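Local coordinates for nisin biosynthesis protein NisC (Lactococcus lactis subsp. lactis, PDB 2G0D), which is the zinc-dependent cyclase of nisin biosynthesis, probably adding cysteine thiols to dehydrated residues of the precursor peptide to close its thioether rings, at residues G281-L293 and L330-N342. Residues are numbered along the deposited sequence; the frame is centred on the assembly and turned at random.
Sequences GPGISLLYLYGGL and LIEICSLFKRLLN
Leu-289 enters the hole between Phe-337, Leu-341, Leu-340 and Leu-336, a knobs-into-holes fit between two nearly parallel helices whose axes cross at 23° and approach to 10.0 Å. Its CB lies 4.0 Å from Phe-337 CZ. CG stands anti to the backbone N (chi1 175°), which carries the branch point toward the other helix, and from there the two methyls part: CD1 goes to Leu-341, 3.8 Å from its CD1, while CD2 settles over the centre of the Phe-337 ring as a CH-pi contact, 3.8 Å from the centroid. Leu-336 CD2 and Leu-340 CD1 also lie beside this second methyl.

Nearer the N-termini the roles reverse, and Ile-333 becomes the knob among Pro-282, Gly-283, Ser-285 and Leu-286, with CD1 3.8 Å from Pro-282 CB. Ser-285 OG, which lies against the Phe-337 ring, is satisfied within its own helix by a 2.6 Å hydrogen bond to Pro-282 O. Tyr-290 brings its ring edge to Leu-340 CD1, and its hydroxyl is hydrogen-bonded to Leu-400 O and Phe-402 N.

The pair belongs to the alpha toroid of the lanthionine cyclase fold, with the Leu-330 side chain about 9 Å from the zinc ion. Helix 298-314 packs against both partners, helix 226-242 against 281-293, and helix 347-355 against 330-342.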
loop_
_atom_site.group_PDB
_atom_site.type_symbol
_atom_site.label_atom_id
_atom_site.label_comp_id
_atom_site.label_asym_id
_atom_site.label_seq_id
_atom_site.Cartn_x
_atom_site.Cartn_y
_atom_site.Cartn_z
ATOM N N GLY A 281 6.439 -12.755 1.638
ATOM C CA GLY A 281 6.295 -12.805 3.093
ATOM C C GLY A 281 6.064 -11.499 3.839
ATOM O O GLY A 281 5.159 -11.430 4.635
ATOM N N PRO A 282 6.898 -10.467 3.603
ATOM C CA PRO A 282 6.691 -9.225 4.388
ATOM C C PRO A 282 5.296 -8.638 4.263
ATOM O O PRO A 282 4.687 -8.333 5.277
ATOM C CB PRO A 282 7.759 -8.270 3.841
ATOM C CG PRO A 282 8.875 -9.259 3.340
ATOM C CD PRO A 282 8.059 -10.342 2.690
ATOM N N GLY A 283 4.780 -8.522 3.050
ATOM C CA GLY A 283 3.407 -8.019 2.861
ATOM C C GLY A 283 2.348 -8.990 3.350
ATOM O O GLY A 283 1.361 -8.590 3.954
ATOM N N ILE A 284 2.549 -10.276 3.071
ATOM C CA ILE A 284 1.643 -11.331 3.543
ATOM C C ILE A 284 1.556 -11.337 5.080
ATOM O O ILE A 284 0.487 -11.596 5.626
ATOM C CB ILE A 284 2.046 -12.719 2.952
ATOM C CG1 ILE A 284 1.731 -12.771 1.446
ATOM C CG2 ILE A 284 1.392 -13.885 3.722
ATOM C CD1 ILE A 284 2.558 -13.790 0.681
ATOM N N SER A 285 2.652 -11.017 5.778
ATOM C CA SER A 285 2.626 -10.991 7.255
ATOM C C SER A 285 1.619 -9.977 7.791
ATOM O O SER A 285 1.100 -10.149 8.886
ATOM C CB SER A 285 4.009 -10.713 7.855
ATOM O OG SER A 285 4.434 -9.352 7.690
ATOM N N LEU A 286 1.361 -8.914 7.028
ATOM C CA LEU A 286 0.347 -7.908 7.408
ATOM C C LEU A 286 -1.068 -8.515 7.449
ATOM O O LEU A 286 -1.843 -8.254 8.367
ATOM C CB LEU A 286 0.408 -6.678 6.470
ATOM C CG LEU A 286 1.688 -5.814 6.560
ATOM C CD1 LEU A 286 1.754 -4.722 5.459
ATOM C CD2 LEU A 286 1.764 -5.199 7.914
ATOM N N LEU A 287 -1.399 -9.338 6.465
ATOM C CA LEU A 287 -2.673 -10.073 6.494
ATOM C C LEU A 287 -2.852 -10.841 7.814
ATOM O O LEU A 287 -3.906 -10.775 8.424
ATOM C CB LEU A 287 -2.776 -11.052 5.304
ATOM C CG LEU A 287 -3.995 -11.996 5.333
ATOM C CD1 LEU A 287 -5.329 -11.226 5.160
ATOM C CD2 LEU A 287 -3.867 -13.075 4.264
ATOM N N TYR A 288 -1.820 -11.549 8.255
ATOM C CA TYR A 288 -1.953 -12.411 9.415
ATOM C C TYR A 288 -2.033 -11.544 10.683
ATOM O O TYR A 288 -2.764 -11.854 11.635
ATOM C CB TYR A 288 -0.774 -13.385 9.486
ATOM C CG TYR A 288 -0.897 -14.619 8.592
ATOM C CD1 TYR A 288 -1.351 -15.837 9.124
ATOM C CD2 TYR A 288 -0.565 -14.579 7.228
ATOM C CE1 TYR A 288 -1.482 -16.988 8.329
ATOM C CE2 TYR A 288 -0.682 -15.739 6.420
ATOM C CZ TYR A 288 -1.132 -16.939 6.992
ATOM O OH TYR A 288 -1.260 -18.093 6.238
ATOM N N LEU A 289 -1.286 -10.450 10.668
ATOM C CA LEU A 289 -1.229 -9.541 11.781
ATOM C C LEU A 289 -2.626 -8.935 11.953
ATOM O O LEU A 289 -3.241 -9.070 13.015
ATOM C CB LEU A 289 -0.173 -8.445 11.491
ATOM C CG LEU A 289 -0.096 -7.334 12.531
ATOM C CD1 LEU A 289 0.230 -7.987 13.901
ATOM C CD2 LEU A 289 0.908 -6.261 12.168
ATOM N N TYR A 290 -3.106 -8.275 10.889
ATOM C CA TYR A 290 -4.386 -7.598 10.890
ATOM C C TYR A 290 -5.563 -8.553 11.077
ATOM O O TYR A 290 -6.480 -8.258 11.845
ATOM C CB TYR A 290 -4.559 -6.771 9.619
ATOM C CG TYR A 290 -3.555 -5.613 9.453
ATOM C CD1 TYR A 290 -3.022 -4.935 10.566
ATOM C CD2 TYR A 290 -3.187 -5.184 8.191
ATOM C CE1 TYR A 290 -2.124 -3.865 10.405
ATOM C CE2 TYR A 290 -2.290 -4.128 8.015
ATOM C CZ TYR A 290 -1.772 -3.474 9.118
ATOM O OH TYR A 290 -0.875 -2.449 8.918
ATOM N N GLY A 291 -5.545 -9.682 10.368
ATOM C CA GLY A 291 -6.554 -10.755 10.567
ATOM C C GLY A 291 -6.579 -11.244 12.004
ATOM O O GLY A 291 -7.653 -11.337 12.629
ATOM N N GLY A 292 -5.395 -11.522 12.544
ATOM C CA GLY A 292 -5.240 -11.976 13.922
ATOM C C GLY A 292 -5.752 -10.998 14.961
ATOM O O GLY A 292 -6.399 -11.404 15.944
ATOM N N LEU A 293 -5.449 -9.715 14.773
ATOM C CA LEU A 293 -5.958 -8.682 15.678
ATOM C C LEU A 293 -7.459 -8.468 15.464
ATOM O O LEU A 293 -8.191 -8.363 16.447
ATOM C CB LEU A 293 -5.184 -7.361 15.575
ATOM C CG LEU A 293 -3.672 -7.429 15.887
ATOM C CD1 LEU A 293 -2.950 -6.130 15.419
ATOM C CD2 LEU A 293 -3.372 -7.740 17.356
ATOM N N LEU A 330 10.446 -3.423 3.888
ATOM C CA LEU A 330 10.574 -4.469 4.942
ATOM C C LEU A 330 10.765 -3.833 6.313
ATOM O O LEU A 330 10.094 -4.162 7.286
ATOM C CB LEU A 330 11.778 -5.368 4.595
ATOM C CG LEU A 330 11.458 -6.656 3.803
ATOM C CD1 LEU A 330 10.814 -6.336 2.463
ATOM C CD2 LEU A 330 12.679 -7.586 3.623
ATOM N N ILE A 331 11.698 -2.891 6.382
ATOM C CA ILE A 331 11.965 -2.162 7.603
ATOM C C ILE A 331 10.711 -1.446 8.154
ATOM O O ILE A 331 10.411 -1.519 9.347
ATOM C CB ILE A 331 13.203 -1.209 7.398
ATOM C CG1 ILE A 331 14.490 -2.043 7.283
ATOM C CG2 ILE A 331 13.359 -0.186 8.528
ATOM C CD1 ILE A 331 14.916 -2.834 8.576
ATOM N N GLU A 332 9.971 -0.773 7.290
ATOM C CA GLU A 332 8.795 -0.056 7.732
ATOM C C GLU A 332 7.673 -0.959 8.250
ATOM O O GLU A 332 6.890 -0.562 9.143
ATOM C CB GLU A 332 8.261 0.880 6.635
ATOM C CG GLU A 332 7.246 1.872 7.217
ATOM C CD GLU A 332 7.886 2.947 8.100
ATOM O OE1 GLU A 332 9.113 3.151 7.971
ATOM O OE2 GLU A 332 7.171 3.612 8.905
ATOM N N ILE A 333 7.564 -2.137 7.636
ATOM C CA ILE A 333 6.680 -3.175 8.148
ATOM C C ILE A 333 7.094 -3.648 9.554
ATOM O O ILE A 333 6.231 -3.784 10.429
ATOM C CB ILE A 333 6.603 -4.364 7.177
ATOM C CG1 ILE A 333 5.976 -3.921 5.850
ATOM C CG2 ILE A 333 5.774 -5.488 7.802
ATOM C CD1 ILE A 333 6.349 -4.813 4.656
ATOM N N CYS A 334 8.397 -3.892 9.774
ATOM C CA CYS A 334 8.893 -4.232 11.115
ATOM C C CYS A 334 8.568 -3.134 12.121
ATOM O O CYS A 334 8.254 -3.407 13.276
ATOM C CB CYS A 334 10.408 -4.428 11.116
ATOM S SG CYS A 334 10.996 -5.807 10.113
ATOM N N SER A 335 8.677 -1.889 11.690
ATOM C CA SER A 335 8.449 -0.783 12.585
ATOM C C SER A 335 6.950 -0.741 12.976
ATOM O O SER A 335 6.593 -0.410 14.125
ATOM C CB SER A 335 8.903 0.507 11.912
ATOM O OG SER A 335 8.731 1.593 12.782
ATOM N N LEU A 336 6.093 -1.083 12.019
ATOM C CA LEU A 336 4.672 -1.212 12.302
ATOM C C LEU A 336 4.351 -2.364 13.268
ATOM O O LEU A 336 3.614 -2.155 14.233
ATOM C CB LEU A 336 3.806 -1.292 11.028
ATOM C CG LEU A 336 2.396 -1.560 11.547
ATOM C CD1 LEU A 336 1.570 -0.285 11.764
ATOM C CD2 LEU A 336 1.662 -2.591 10.742
ATOM N N PHE A 337 4.899 -3.556 13.026
ATOM C CA PHE A 337 4.821 -4.651 14.019
ATOM C C PHE A 337 5.207 -4.230 15.441
ATOM O O PHE A 337 4.492 -4.532 16.402
ATOM C CB PHE A 337 5.695 -5.822 13.610
ATOM C CG PHE A 337 5.019 -6.807 12.727
ATOM C CD1 PHE A 337 4.708 -6.491 11.397
ATOM C CD2 PHE A 337 4.701 -8.083 13.215
ATOM C CE1 PHE A 337 4.079 -7.432 10.577
ATOM C CE2 PHE A 337 4.085 -9.021 12.407
ATOM C CZ PHE A 337 3.781 -8.708 11.083
ATOM N N LYS A 338 6.342 -3.538 15.573
ATOM C CA LYS A 338 6.841 -3.103 16.881
ATOM C C LYS A 338 5.873 -2.121 17.555
ATOM O O LYS A 338 5.573 -2.253 18.730
ATOM C CB LYS A 338 8.225 -2.465 16.732
ATOM C CG LYS A 338 8.877 -2.115 18.053
ATOM C CD LYS A 338 10.164 -1.351 17.870
ATOM C CE LYS A 338 10.768 -1.009 19.225
ATOM N NZ LYS A 338 11.305 -2.226 19.903
ATOM N N ARG A 339 5.397 -1.141 16.783
ATOM C CA ARG A 339 4.387 -0.183 17.213
ATOM C C ARG A 339 3.100 -0.861 17.735
ATOM O O ARG A 339 2.555 -0.427 18.742
ATOM C CB ARG A 339 4.030 0.756 16.043
ATOM C CG ARG A 339 3.212 2.005 16.437
ATOM C CD ARG A 339 3.610 3.236 15.577
ATOM N NE ARG A 339 3.572 2.800 14.220
ATOM C CZ ARG A 339 4.623 2.567 13.443
ATOM N NH1 ARG A 339 5.873 2.817 13.825
ATOM N NH2 ARG A 339 4.386 2.081 12.253
ATOM N N LEU A 340 2.598 -1.891 17.045
ATOM C CA LEU A 340 1.313 -2.496 17.458
ATOM C C LEU A 340 1.462 -3.562 18.566
ATOM O O LEU A 340 0.605 -3.673 19.436
ATOM C CB LEU A 340 0.536 -3.061 16.263
ATOM C CG LEU A 340 0.090 -2.077 15.155
ATOM C CD1 LEU A 340 -0.679 -2.795 14.061
ATOM C CD2 LEU A 340 -0.715 -0.899 15.702
ATOM N N LEU A 341 2.574 -4.298 18.538
ATOM C CA LEU A 341 2.794 -5.473 19.392
ATOM C C LEU A 341 3.816 -5.242 20.506
ATOM O O LEU A 341 3.907 -6.027 21.458
ATOM C CB LEU A 341 3.211 -6.671 18.522
ATOM C CG LEU A 341 2.238 -7.074 17.389
ATOM C CD1 LEU A 341 2.652 -8.401 16.743
ATOM C CD2 LEU A 341 0.827 -7.205 17.903
ATOM N N ASN A 342 4.588 -4.164 20.393
ATOM C CA ASN A 342 5.694 -3.930 21.309
ATOM C C ASN A 342 6.669 -5.093 21.291
ATOM O O ASN A 342 7.285 -5.420 22.298
ATOM C CB ASN A 342 5.194 -3.651 22.729
ATOM C CG ASN A 342 4.267 -2.457 22.782
ATOM O OD1 ASN A 342 3.110 -2.562 23.231
ATOM N ND2 ASN A 342 4.755 -1.311 22.304
#